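Local coordinates for nitrate transport protein (Parabacteroides distasonis, PDB 3HN0), which is probably the substrate-binding component of an ABC transporter, perhaps for nitrate or a related small solute, at residues A[5-10]-A[190-195]; A[15-20]-A[219-224]; A[76-81]-A[198-203]; A[110-115]-A[123-128]; A[133-138]-A[142-147]. One frame throughout, in Å; residues are numbered along the deposited sequence.

Interaction 1: residues A[5-10]-A[190-195]; sequences TVIKVS and PTMEKY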
# COMPACT_ATOMS: atom_id res chain seq x y z
N THR A 5 -32.53 -12.80 18.18
CA THR A 5 -32.11 -14.09 17.66
C THR A 5 -31.28 -13.98 16.40
O THR A 5 -30.88 -14.99 15.85
CB THR A 5 -33.32 -15.00 17.39
OG1 THR A 5 -34.06 -14.49 16.27
CG2 THR A 5 -34.21 -15.10 18.64
N VAL A 6 -31.03 -12.76 15.92
CA VAL A 6 -30.22 -12.56 14.71
C VAL A 6 -29.21 -11.45 14.99
O VAL A 6 -29.38 -10.64 15.93
CB VAL A 6 -31.06 -12.19 13.46
CG1 VAL A 6 -32.12 -13.26 13.19
CG2 VAL A 6 -31.72 -10.84 13.62
N ILE A 7 -28.15 -11.45 14.20
CA ILE A 7 -27.17 -10.37 14.14
C ILE A 7 -27.43 -9.59 12.86
O ILE A 7 -27.29 -10.12 11.76
CB ILE A 7 -25.73 -10.89 14.22
CG1 ILE A 7 -25.44 -11.44 15.62
CG2 ILE A 7 -24.70 -9.82 13.87
CD1 ILE A 7 -24.22 -12.40 15.67
N LYS A 8 -27.81 -8.33 12.99
CA LYS A 8 -28.20 -7.52 11.83
C LYS A 8 -26.99 -6.74 11.35
O LYS A 8 -26.40 -5.97 12.12
CB LYS A 8 -29.36 -6.57 12.18
CG LYS A 8 -30.64 -7.33 12.61
CD LYS A 8 -31.77 -6.41 13.10
CE LYS A 8 -32.81 -7.20 13.88
NZ LYS A 8 -33.92 -6.36 14.45
N VAL A 9 -26.66 -6.96 10.10
CA VAL A 9 -25.55 -6.31 9.43
C VAL A 9 -26.10 -5.47 8.29
O VAL A 9 -26.63 -6.00 7.34
CB VAL A 9 -24.59 -7.32 8.89
CG1 VAL A 9 -23.36 -6.63 8.30
CG2 VAL A 9 -24.17 -8.26 10.06
N SER A 10 -25.86 -4.15 8.37
CA SER A 10 -26.32 -3.24 7.33
C SER A 10 -25.12 -2.85 6.50
O SER A 10 -24.14 -2.34 7.05
CB SER A 10 -26.94 -1.98 7.97
OG SER A 10 -28.02 -2.33 8.80
N PRO A 190 -22.24 -1.77 21.15
CA PRO A 190 -21.63 -2.41 22.29
C PRO A 190 -21.97 -3.89 22.55
O PRO A 190 -21.14 -4.62 23.12
CB PRO A 190 -22.15 -1.53 23.46
CG PRO A 190 -22.22 -0.22 22.88
CD PRO A 190 -22.74 -0.43 21.49
N THR A 191 -23.17 -4.31 22.21
CA THR A 191 -23.54 -5.71 22.44
C THR A 191 -22.86 -6.62 21.44
O THR A 191 -22.90 -7.84 21.60
CB THR A 191 -25.05 -5.96 22.42
OG1 THR A 191 -25.61 -5.41 21.24
CG2 THR A 191 -25.70 -5.30 23.62
N MSE A 192 -22.22 -6.04 20.44
CA MSE A 192 -21.40 -6.82 19.51
C MSE A 192 -19.96 -7.05 19.95
O MSE A 192 -19.27 -7.88 19.36
CB MSE A 192 -21.41 -6.20 18.12
CG MSE A 192 -22.76 -6.20 17.46
SE MSE A 192 -23.50 -7.98 17.06
CE MSE A 192 -24.59 -8.10 18.47
N GLU A 193 -19.49 -6.42 21.02
CA GLU A 193 -18.09 -6.60 21.41
C GLU A 193 -17.70 -8.07 21.63
O GLU A 193 -16.67 -8.55 21.11
CB GLU A 193 -17.77 -5.73 22.63
CG GLU A 193 -16.31 -5.74 23.00
CD GLU A 193 -15.43 -5.08 21.95
OE1 GLU A 193 -15.55 -3.86 21.70
OE2 GLU A 193 -14.61 -5.81 21.36
N LYS A 194 -18.57 -8.79 22.33
CA LYS A 194 -18.36 -10.19 22.60
C LYS A 194 -18.30 -11.00 21.32
O LYS A 194 -17.72 -12.05 21.33
CB LYS A 194 -19.46 -10.78 23.52
CG LYS A 194 -20.84 -10.79 22.97
CD LYS A 194 -21.88 -11.12 24.09
CE LYS A 194 -23.30 -10.86 23.65
NZ LYS A 194 -23.80 -9.43 23.71
N TYR A 195 -18.83 -10.47 20.20
CA TYR A 195 -18.85 -11.23 18.94
C TYR A 195 -17.83 -10.73 17.99
O TYR A 195 -17.70 -11.23 16.89
CB TYR A 195 -20.23 -11.10 18.29
CG TYR A 195 -21.37 -11.71 19.07
CD1 TYR A 195 -21.20 -12.83 19.83
CD2 TYR A 195 -22.60 -11.10 19.08
CE1 TYR A 195 -22.23 -13.38 20.53
CE2 TYR A 195 -23.66 -11.63 19.79
CZ TYR A 195 -23.48 -12.80 20.50
OH TYR A 195 -24.53 -13.35 21.23

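Interaction 2: residues A[15-20]-A[219-224]; sequences PSVIAF and HSLEEH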
# COMPACT_ATOMS: atom_id res chain seq x y z
N PRO A 15 -19.59 -1.50 -3.48
CA PRO A 15 -18.64 -2.62 -3.51
C PRO A 15 -18.29 -3.38 -2.19
O PRO A 15 -17.85 -4.54 -2.21
CB PRO A 15 -17.41 -1.99 -4.14
CG PRO A 15 -17.49 -0.56 -3.86
CD PRO A 15 -18.93 -0.20 -3.76
N SER A 16 -18.56 -2.78 -1.03
CA SER A 16 -18.37 -3.48 0.21
C SER A 16 -19.26 -4.72 0.32
O SER A 16 -18.89 -5.65 0.98
CB SER A 16 -18.66 -2.57 1.39
OG SER A 16 -20.04 -2.31 1.38
N VAL A 17 -20.41 -4.75 -0.40
CA VAL A 17 -21.32 -5.93 -0.33
C VAL A 17 -20.58 -7.13 -0.92
O VAL A 17 -20.81 -8.28 -0.49
CB VAL A 17 -22.65 -5.72 -1.01
CG1 VAL A 17 -22.50 -5.56 -2.55
CG2 VAL A 17 -23.63 -6.84 -0.64
N ILE A 18 -19.61 -6.88 -1.81
CA ILE A 18 -18.86 -7.99 -2.36
C ILE A 18 -18.08 -8.77 -1.28
O ILE A 18 -18.03 -10.00 -1.28
CB ILE A 18 -17.88 -7.53 -3.50
CG1 ILE A 18 -18.68 -6.89 -4.63
CG2 ILE A 18 -17.03 -8.75 -4.00
CD1 ILE A 18 -17.81 -6.15 -5.72
N ALA A 19 -17.52 -8.05 -0.31
CA ALA A 19 -16.82 -8.69 0.79
C ALA A 19 -17.72 -9.56 1.64
O ALA A 19 -17.27 -10.52 2.24
CB ALA A 19 -16.16 -7.59 1.67
N PHE A 20 -18.98 -9.16 1.72
CA PHE A 20 -20.00 -9.82 2.52
C PHE A 20 -20.85 -10.80 1.71
O PHE A 20 -21.77 -11.40 2.25
CB PHE A 20 -20.88 -8.72 3.16
CG PHE A 20 -20.20 -7.96 4.24
CD1 PHE A 20 -19.45 -6.85 3.96
CD2 PHE A 20 -20.32 -8.35 5.58
CE1 PHE A 20 -18.82 -6.16 4.95
CE2 PHE A 20 -19.69 -7.66 6.59
CZ PHE A 20 -18.94 -6.58 6.28
N HIS A 219 -21.83 -14.65 -9.28
CA HIS A 219 -23.00 -15.44 -9.52
C HIS A 219 -23.97 -15.31 -8.36
O HIS A 219 -25.16 -15.11 -8.56
CB HIS A 219 -22.59 -16.92 -9.71
CG HIS A 219 -23.70 -17.79 -10.20
ND1 HIS A 219 -24.08 -17.82 -11.52
CD2 HIS A 219 -24.49 -18.68 -9.55
CE1 HIS A 219 -25.08 -18.67 -11.66
NE2 HIS A 219 -25.35 -19.20 -10.48
N SER A 220 -23.46 -15.45 -7.14
CA SER A 220 -24.33 -15.35 -5.96
C SER A 220 -24.91 -13.95 -5.79
O SER A 220 -26.08 -13.80 -5.48
CB SER A 220 -23.60 -15.79 -4.69
OG SER A 220 -24.52 -15.75 -3.63
N LEU A 221 -24.10 -12.91 -5.99
CA LEU A 221 -24.62 -11.56 -5.91
C LEU A 221 -25.72 -11.30 -6.93
O LEU A 221 -26.70 -10.64 -6.63
CB LEU A 221 -23.49 -10.55 -6.06
CG LEU A 221 -22.51 -10.49 -4.87
CD1 LEU A 221 -21.22 -9.94 -5.44
CD2 LEU A 221 -23.05 -9.63 -3.66
N GLU A 222 -25.55 -11.85 -8.12
CA GLU A 222 -26.55 -11.70 -9.18
C GLU A 222 -27.84 -12.43 -8.80
O GLU A 222 -28.91 -11.84 -8.89
CB GLU A 222 -26.01 -12.23 -10.49
CG GLU A 222 -25.00 -11.29 -11.11
CD GLU A 222 -24.23 -11.90 -12.28
OE1 GLU A 222 -24.35 -13.12 -12.54
OE2 GLU A 222 -23.49 -11.14 -12.96
N GLU A 223 -27.72 -13.67 -8.32
CA GLU A 223 -28.92 -14.40 -7.88
C GLU A 223 -29.71 -13.68 -6.80
O GLU A 223 -30.94 -13.77 -6.78
CB GLU A 223 -28.57 -15.83 -7.45
CG GLU A 223 -28.17 -16.68 -8.66
CD GLU A 223 -27.95 -18.14 -8.35
OE1 GLU A 223 -27.76 -18.49 -7.16
OE2 GLU A 223 -27.99 -18.96 -9.29
N HIS A 224 -29.00 -13.02 -5.91
CA HIS A 224 -29.62 -12.26 -4.79
C HIS A 224 -30.05 -10.86 -5.18
O HIS A 224 -30.49 -10.11 -4.32
CB HIS A 224 -28.69 -12.20 -3.55
CG HIS A 224 -28.59 -13.51 -2.82
ND1 HIS A 224 -27.74 -14.52 -3.23
CD2 HIS A 224 -29.23 -13.98 -1.72
CE1 HIS A 224 -27.89 -15.57 -2.43
NE2 HIS A 224 -28.79 -15.26 -1.51

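Interaction 3: residues A[76-81]-A[198-203]; sequences KLAGCP and AFEDAL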
# COMPACT_ATOMS: atom_id res chain seq x y z
N LYS A 76 -17.93 1.50 17.70
CA LYS A 76 -16.50 1.43 17.56
C LYS A 76 -16.19 0.88 16.19
O LYS A 76 -17.03 0.19 15.53
CB LYS A 76 -15.83 0.56 18.64
CG LYS A 76 -16.03 1.09 20.05
CD LYS A 76 -15.13 0.45 21.07
CE LYS A 76 -15.39 1.00 22.48
NZ LYS A 76 -15.27 2.52 22.57
N LEU A 77 -14.97 1.12 15.77
CA LEU A 77 -14.50 0.63 14.51
C LEU A 77 -13.91 -0.77 14.63
O LEU A 77 -12.94 -0.97 15.34
CB LEU A 77 -13.42 1.55 13.96
CG LEU A 77 -12.78 1.11 12.66
CD1 LEU A 77 -13.75 1.19 11.46
CD2 LEU A 77 -11.54 1.96 12.38
N ALA A 78 -14.46 -1.75 13.90
CA ALA A 78 -13.84 -3.07 13.82
C ALA A 78 -12.64 -3.07 12.88
O ALA A 78 -11.56 -3.54 13.25
CB ALA A 78 -14.86 -4.19 13.42
N GLY A 79 -12.84 -2.56 11.66
CA GLY A 79 -11.82 -2.63 10.65
C GLY A 79 -12.35 -2.24 9.30
O GLY A 79 -13.44 -1.68 9.21
N CYS A 80 -11.57 -2.56 8.27
CA CYS A 80 -11.88 -2.15 6.89
C CYS A 80 -11.74 -3.34 5.96
O CYS A 80 -10.70 -4.00 5.99
CB CYS A 80 -11.00 -1.01 6.48
SG CYS A 80 -11.23 -0.52 4.73
N PRO A 81 -12.77 -3.62 5.11
CA PRO A 81 -12.75 -4.82 4.27
C PRO A 81 -12.45 -4.61 2.81
O PRO A 81 -12.44 -5.57 2.05
CB PRO A 81 -14.20 -5.29 4.38
CG PRO A 81 -14.99 -4.05 4.45
CD PRO A 81 -14.12 -3.09 5.23
N ALA A 198 -15.32 -13.35 16.57
CA ALA A 198 -16.10 -14.32 15.75
C ALA A 198 -16.53 -13.72 14.37
O ALA A 198 -16.43 -14.36 13.33
CB ALA A 198 -17.32 -14.81 16.53
N PHE A 199 -17.04 -12.50 14.41
CA PHE A 199 -17.50 -11.88 13.18
C PHE A 199 -16.34 -11.49 12.27
O PHE A 199 -16.46 -11.64 11.06
CB PHE A 199 -18.65 -10.84 13.37
CG PHE A 199 -18.25 -9.40 13.74
CD1 PHE A 199 -17.50 -8.59 12.88
CD2 PHE A 199 -18.78 -8.81 14.90
CE1 PHE A 199 -17.24 -7.26 13.20
CE2 PHE A 199 -18.49 -7.49 15.23
CZ PHE A 199 -17.72 -6.71 14.36
N GLU A 200 -15.23 -11.06 12.84
CA GLU A 200 -14.01 -10.80 12.03
C GLU A 200 -13.52 -12.09 11.40
O GLU A 200 -13.14 -12.08 10.26
CB GLU A 200 -12.89 -10.14 12.83
CG GLU A 200 -13.22 -8.75 13.29
CD GLU A 200 -12.07 -8.09 14.03
OE1 GLU A 200 -11.48 -8.75 14.92
OE2 GLU A 200 -11.76 -6.91 13.72
N ASP A 201 -13.44 -13.18 12.15
CA ASP A 201 -13.06 -14.45 11.57
C ASP A 201 -13.95 -14.79 10.37
O ASP A 201 -13.45 -15.21 9.33
CB ASP A 201 -13.12 -15.60 12.57
CG ASP A 201 -12.11 -15.50 13.72
OD1 ASP A 201 -11.17 -14.71 13.65
OD2 ASP A 201 -12.31 -16.27 14.70
N ALA A 202 -15.27 -14.62 10.53
CA ALA A 202 -16.16 -15.00 9.42
C ALA A 202 -16.02 -14.05 8.25
O ALA A 202 -16.14 -14.44 7.10
CB ALA A 202 -17.61 -15.05 9.91
N LEU A 203 -15.73 -12.77 8.54
CA LEU A 203 -15.57 -11.79 7.48
C LEU A 203 -14.30 -12.05 6.70
O LEU A 203 -14.28 -11.88 5.49
CB LEU A 203 -15.58 -10.37 8.06
CG LEU A 203 -15.54 -9.26 7.02
CD1 LEU A 203 -16.56 -9.45 5.93
CD2 LEU A 203 -15.76 -7.89 7.76

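Interaction 4: residues A[110-115]-A[123-128]; sequences ILTRYY and YPLNYA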
# COMPACT_ATOMS: atom_id res chain seq x y z
N ILE A 110 -12.49 14.66 -2.00
CA ILE A 110 -11.27 15.00 -1.27
C ILE A 110 -10.05 14.22 -1.78
O ILE A 110 -8.99 14.80 -2.02
CB ILE A 110 -11.43 14.85 0.24
CG1 ILE A 110 -12.46 15.86 0.76
CG2 ILE A 110 -10.04 15.06 0.94
CD1 ILE A 110 -13.23 15.42 2.02
N LEU A 111 -10.22 12.91 -1.98
CA LEU A 111 -9.14 12.07 -2.47
C LEU A 111 -8.72 12.42 -3.90
O LEU A 111 -7.54 12.27 -4.27
CB LEU A 111 -9.47 10.58 -2.34
CG LEU A 111 -9.53 10.10 -0.85
CD1 LEU A 111 -9.67 8.58 -0.77
CD2 LEU A 111 -8.33 10.58 -0.04
N THR A 112 -9.67 12.84 -4.71
CA THR A 112 -9.34 13.26 -6.07
C THR A 112 -8.52 14.54 -5.98
O THR A 112 -7.49 14.66 -6.62
CB THR A 112 -10.63 13.48 -6.90
OG1 THR A 112 -11.34 12.22 -6.98
CG2 THR A 112 -10.32 13.94 -8.31
N ARG A 113 -8.95 15.47 -5.13
CA ARG A 113 -8.19 16.71 -4.97
C ARG A 113 -6.78 16.42 -4.45
O ARG A 113 -5.80 16.99 -4.91
CB ARG A 113 -8.94 17.68 -4.06
CG ARG A 113 -10.13 18.35 -4.78
CD ARG A 113 -10.69 19.47 -3.93
NE ARG A 113 -11.81 19.03 -3.11
CZ ARG A 113 -12.11 19.49 -1.91
NH1 ARG A 113 -11.34 20.39 -1.30
NH2 ARG A 113 -13.20 19.03 -1.29
N TYR A 114 -6.67 15.45 -3.53
CA TYR A 114 -5.37 15.09 -3.00
C TYR A 114 -4.44 14.53 -4.08
O TYR A 114 -3.23 14.88 -4.17
CB TYR A 114 -5.55 14.07 -1.86
CG TYR A 114 -4.24 13.47 -1.42
CD1 TYR A 114 -3.33 14.23 -0.69
CD2 TYR A 114 -3.89 12.13 -1.73
CE1 TYR A 114 -2.12 13.71 -0.29
CE2 TYR A 114 -2.66 11.60 -1.33
CZ TYR A 114 -1.78 12.41 -0.61
OH TYR A 114 -0.56 11.93 -0.18
N TYR A 115 -4.99 13.62 -4.87
CA TYR A 115 -4.25 12.99 -5.96
C TYR A 115 -3.77 14.03 -6.98
O TYR A 115 -2.63 14.01 -7.37
CB TYR A 115 -5.13 11.93 -6.68
CG TYR A 115 -4.46 11.36 -7.89
CD1 TYR A 115 -3.53 10.35 -7.77
CD2 TYR A 115 -4.74 11.87 -9.16
CE1 TYR A 115 -2.88 9.84 -8.90
CE2 TYR A 115 -4.08 11.34 -10.29
CZ TYR A 115 -3.17 10.34 -10.12
OH TYR A 115 -2.50 9.81 -11.19
N TYR A 123 -6.57 19.55 -13.24
CA TYR A 123 -7.73 19.43 -14.10
C TYR A 123 -8.90 20.15 -13.45
O TYR A 123 -9.10 20.04 -12.23
CB TYR A 123 -8.12 17.97 -14.30
CG TYR A 123 -7.04 17.08 -14.84
CD1 TYR A 123 -6.15 17.52 -15.82
CD2 TYR A 123 -6.90 15.79 -14.37
CE1 TYR A 123 -5.16 16.68 -16.31
CE2 TYR A 123 -5.94 14.94 -14.85
CZ TYR A 123 -5.05 15.39 -15.81
OH TYR A 123 -4.08 14.55 -16.27
N PRO A 124 -9.71 20.85 -14.26
CA PRO A 124 -10.89 21.52 -13.71
C PRO A 124 -11.88 20.48 -13.19
O PRO A 124 -12.20 19.54 -13.91
CB PRO A 124 -11.49 22.26 -14.91
CG PRO A 124 -10.54 22.02 -16.07
CD PRO A 124 -9.72 20.84 -15.73
N LEU A 125 -12.34 20.64 -11.95
CA LEU A 125 -13.29 19.70 -11.35
C LEU A 125 -14.72 20.10 -11.69
O LEU A 125 -15.07 21.26 -11.63
CB LEU A 125 -13.08 19.61 -9.85
CG LEU A 125 -11.67 19.12 -9.48
CD1 LEU A 125 -11.45 19.20 -7.96
CD2 LEU A 125 -11.44 17.70 -10.00
N ASN A 126 -15.54 19.15 -12.11
CA ASN A 126 -16.91 19.42 -12.39
C ASN A 126 -17.81 18.55 -11.54
O ASN A 126 -17.72 17.32 -11.58
CB ASN A 126 -17.18 19.21 -13.87
CG ASN A 126 -18.53 19.73 -14.31
OD1 ASN A 126 -19.56 19.56 -13.62
ND2 ASN A 126 -18.55 20.37 -15.48
N TYR A 127 -18.67 19.20 -10.76
CA TYR A 127 -19.52 18.55 -9.79
C TYR A 127 -20.98 18.52 -10.27
O TYR A 127 -21.90 18.32 -9.48
CB TYR A 127 -19.41 19.29 -8.45
CG TYR A 127 -18.04 19.26 -7.81
CD1 TYR A 127 -17.50 18.07 -7.32
CD2 TYR A 127 -17.26 20.42 -7.71
CE1 TYR A 127 -16.21 18.03 -6.73
CE2 TYR A 127 -16.01 20.41 -7.13
CZ TYR A 127 -15.49 19.20 -6.64
OH TYR A 127 -14.26 19.25 -6.03
N ALA A 128 -21.16 18.62 -11.57
CA ALA A 128 -22.49 18.55 -12.20
C ALA A 128 -23.24 17.27 -11.84
O ALA A 128 -24.46 17.30 -11.73
CB ALA A 128 -22.37 18.72 -13.72

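Interaction 5: residues A[133-138]-A[142-147]; sequences GEITQG and GKVNRA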
# COMPACT_ATOMS: atom_id res chain seq x y z
N GLY A 133 -23.46 6.78 -10.69
CA GLY A 133 -24.36 6.34 -11.76
C GLY A 133 -24.59 7.44 -12.78
O GLY A 133 -24.65 7.19 -13.98
N GLU A 134 -24.70 8.68 -12.29
CA GLU A 134 -24.90 9.83 -13.16
C GLU A 134 -23.68 10.15 -14.00
O GLU A 134 -23.82 10.47 -15.19
CB GLU A 134 -25.28 11.06 -12.37
CG GLU A 134 -26.78 10.99 -11.91
CD GLU A 134 -27.11 12.00 -10.81
OE1 GLU A 134 -26.20 12.48 -10.12
OE2 GLU A 134 -28.31 12.29 -10.62
N ILE A 135 -22.51 10.06 -13.38
CA ILE A 135 -21.22 10.19 -14.08
C ILE A 135 -21.10 9.13 -15.17
O ILE A 135 -20.66 9.45 -16.28
CB ILE A 135 -20.02 10.12 -13.13
CG1 ILE A 135 -19.95 11.42 -12.31
CG2 ILE A 135 -18.68 9.94 -13.95
CD1 ILE A 135 -18.81 11.51 -11.38
N THR A 136 -21.48 7.89 -14.87
CA THR A 136 -21.37 6.80 -15.85
C THR A 136 -22.23 7.14 -17.07
O THR A 136 -21.80 7.03 -18.22
CB THR A 136 -21.81 5.45 -15.23
OG1 THR A 136 -20.96 5.14 -14.10
CG2 THR A 136 -21.72 4.32 -16.27
N GLN A 137 -23.46 7.55 -16.81
CA GLN A 137 -24.34 7.92 -17.88
C GLN A 137 -23.77 9.10 -18.69
O GLN A 137 -23.88 9.13 -19.91
CB GLN A 137 -25.71 8.25 -17.26
CG GLN A 137 -26.68 8.71 -18.21
CD GLN A 137 -26.83 7.71 -19.28
OE1 GLN A 137 -26.82 6.50 -19.00
NE2 GLN A 137 -26.90 8.17 -20.52
N GLY A 138 -23.21 10.11 -18.01
CA GLY A 138 -22.57 11.24 -18.65
C GLY A 138 -21.43 10.80 -19.56
O GLY A 138 -21.25 11.33 -20.64
N GLY A 142 -21.63 11.05 -23.83
CA GLY A 142 -20.65 11.91 -24.50
C GLY A 142 -20.29 13.22 -23.81
O GLY A 142 -19.52 14.00 -24.36
N LYS A 143 -20.85 13.46 -22.64
CA LYS A 143 -20.65 14.69 -21.88
C LYS A 143 -19.33 14.62 -21.09
O LYS A 143 -18.66 15.62 -20.92
CB LYS A 143 -21.82 14.87 -20.90
CG LYS A 143 -21.81 16.16 -20.05
CD LYS A 143 -22.05 17.40 -20.88
CE LYS A 143 -22.45 18.60 -20.02
NZ LYS A 143 -23.10 19.67 -20.81
N VAL A 144 -18.97 13.42 -20.63
CA VAL A 144 -17.86 13.24 -19.69
C VAL A 144 -16.72 12.47 -20.36
O VAL A 144 -16.91 11.34 -20.80
CB VAL A 144 -18.36 12.49 -18.45
CG1 VAL A 144 -17.17 12.17 -17.46
CG2 VAL A 144 -19.48 13.26 -17.75
N ASN A 145 -15.53 13.07 -20.42
CA ASN A 145 -14.34 12.43 -20.99
C ASN A 145 -13.31 12.06 -19.91
O ASN A 145 -12.33 11.40 -20.19
CB ASN A 145 -13.70 13.38 -22.01
CG ASN A 145 -14.63 13.70 -23.18
OD1 ASN A 145 -15.33 12.82 -23.69
ND2 ASN A 145 -14.64 14.95 -23.61
N ARG A 146 -13.52 12.52 -18.70
CA ARG A 146 -12.56 12.22 -17.64
C ARG A 146 -13.36 12.24 -16.35
O ARG A 146 -14.16 13.16 -16.15
CB ARG A 146 -11.44 13.27 -17.73
CG ARG A 146 -10.50 13.45 -16.59
CD ARG A 146 -9.56 14.67 -16.90
NE ARG A 146 -8.45 14.30 -17.75
CZ ARG A 146 -7.62 15.16 -18.34
NH1 ARG A 146 -7.78 16.47 -18.19
NH2 ARG A 146 -6.61 14.72 -19.08
N ALA A 147 -13.18 11.20 -15.52
CA ALA A 147 -13.96 11.04 -14.33
C ALA A 147 -13.28 10.12 -13.34
O ALA A 147 -12.31 9.44 -13.65
CB ALA A 147 -15.37 10.48 -14.70

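Interaction 1: residues A[5-10]-A[190-195]
Ile-7 meets the 190-195 turn with two of its methyl groups. Its CG2 lies 3.9 Å from SE of Met-192, which is present as selenomethionine. Its CD1 lies 4.0 Å from CD2 of Tyr-195 and approaches that ring obliquely. With chi1 at -70°, CG2 stands opposite the backbone N while CG1 sits beside it, which sends the two methyls to different partners. Met-192 bends at chi2 and chi3, and its SE also lies at the edge of the Tyr-195 ring, in the ring plane. The contact ties strand 6-12, an inner strand of a mixed sheet in one lobe of what appears to be a two-lobed periplasmic-binding-protein fold, to the loop between strand 184-188 and helix 196-212. One step further out, CG of Lys-194 lies 3.7 Å above the plane of the Tyr-195 ring, over its centre. The lysine chain then returns so that NZ donates to Thr-191 O at 2.8 Å, in the carbonyl plane and on a lone pair. Outside the turn, Tyr-195 OH is hydrogen-bonded to Asp-31, Ile-57 packs on both Ile-7 and Met-192, and the backbone of Ile-7 pairs with Lys-34 and Gln-36 of strand 33-40.

Interaction 2: residues A[15-20]-A[219-224]
Leu-221 of helix 214-223 rests its forked end on Val-17 and Ile-18, a small helix-on-helix packing that joins the short, weakly bonded helix 16-19 to helix 214-223. The fork divides its contacts. CD1 reaches CG1 of Ile-18 at 4.1 Å, whereas CD2 approaches Val-17, 4.2 Å from CG2 of Val-17 and 4.1 Å from Val-17 O. In Leu-221, CG lies opposite the carbonyl carbon (chi1 -70°), which points the isobutyl group at the other helix. Val-17 has the less common valine rotamer, chi1 67°: CG1 is squeezed between the backbone N and the carbonyl carbon, and CG2, opposite the N, is the methyl turned to the leucine. The valine and leucine side chains run past one another in opposite directions, while that of Ile-18 crosses the leucine at about a right angle. Ile-226 and Phe-227 also touch Val-17, and Ile-237 and Ala-210 pack on Ile-18, so the apolar patch is buried. At the end of helix 214-223 the His-224 side chain reaches back into the last turn: Ser-220 O accepts from His-224 N and, from the opposite face of its carbonyl plane, from His-224 ND1 at 2.9 Å, the latter bond lying in the imidazole plane.

Interaction 3: residues A[76-81]-A[198-203]
Ala-78 of strand 76-82 meets Phe-199 and Glu-200 of helix 196-212, an apolar and a polar neighbour. The apolar contact is with Phe-199: the alanine CB sits at the edge of the ring, near its plane, and is 3.9 Å from CE1 and equally close to CZ. In the conformer described here, one of two modelled, chi1 is 85° and CG of the phenylalanine lies between its own backbone N and carbonyl carbon; the ring reaches along to the strand from a CB that does not itself point there. The polar neighbour is Glu-200, whose extended chain brings OE2 to 3.4 Å from Ala-78 O. Both atoms are acceptors, so the approach is not a hydrogen bond and is likely to be electrostatically unfavourable; OE2 is instead hydrogen-bonded to Tyr-244 OH of the neighbouring strand 242-246. A long, weak ion pair links OE1 to Arg-196. Here the strand itself is irregular: Ala-78 and Gly-79 both face Val-186 of the antiparallel strand 184-188, the arrangement of a classic beta bulge.

Interaction 4: residues A[110-115]-A[123-128]
A beta-alpha-beta crossover, running from strand 99-100 through helix 107-119 to strand 125-126, brings Thr-112 and Arg-113 against Leu-125 and Tyr-127. The aliphatic part of Arg-113 packs on Leu-125: its CG lies 3.5 Å from CD1 of Leu-125, the two side chains crossing at about a right angle. Thr-112 adds its CG2 methyl, 4.3 Å from CD2 of the same leucine. Strands 99-100 and 125-126 run parallel, with the helix as the connection between them, and Leu-125 also packs on Leu-99 of the partner strand. Beyond CG the arginine bends at chi3 (-95°), and NE ends 3.8 Å from Tyr-127 OH, with guanidinium and phenol ring planes 89° apart. These two groups share Asp-109: its OD1 forms a salt bridge with NE and a hydrogen bond with the tyrosine hydroxyl. Replacing Arg-113 by alanine would remove the methylenes against Leu-125 CD1 and would probably leave Asp-109 without this salt-bridge partner. After the strand, Asn-126 OD1 accepts from Ala-128 N at 2.8 Å, forming an Asx turn.

Interaction 5: residues A[133-138]-A[142-147]
A Schellman motif closes helix 132-141, and Gly-138 O is the acceptor on which Lys-143 and Val-144 converge. Lys-143 N donates to it at 2.9 Å, only slightly tilted from the carbonyl plane and nearly in line with the C=O (160°). Val-144 N, at 3.1 Å, comes instead from well above that plane, 64° out of it. A weak third bond from Gly-142 N adds to the grip. Side chains press on the same peptide: CG2 of Val-144 lies 3.6 Å from the carbonyl carbon of Gly-138. A beta-carbon on Gly-138 would run into that methyl, so the absence of a side chain is what lets the valine close in. One turn back, Ile-135 points CG2, opposite its backbone N, at CB of Ala-147; at 3.4 Å the two methyl carbons are pressed unusually close. The same CG2 is loosely flanked by Val-144 CG1, while Phe-102 packs on the isoleucine and Tyr-100 on the valine. The chain then enters strand 146-149, where Ala-147 pairs with Val-89. Gly-142, with a positive phi of 99° that would jam a side chain against the preceding carbonyl oxygen, is the residue that ends the helix in the way typical of a Schellman motif.

The five contacts fall into two groups, as expected of a two-lobed binding protein. Interactions 1, 2 and 3 are linked: Met-192 O touches Phe-199 CE2 at 4.2 Å, Val-9 CG1 lies 4.2 Å from Phe-20 CE2, and that same CE2 atom lies 3.7 Å from Leu-203 CD1. Interactions 4 and 5, with centres 14 Å apart, are joined by the cation-pi pair of Tyr-123 and Arg-146, and both are nested within the chain loops closed by the first three. Centres of interactions 1 and 5 are 39 Å apart. A bound di(hydroxyethyl)ether, probably from the crystallisation liquor, lies about 6 Å from the side chain of Glu-200 in interaction 3.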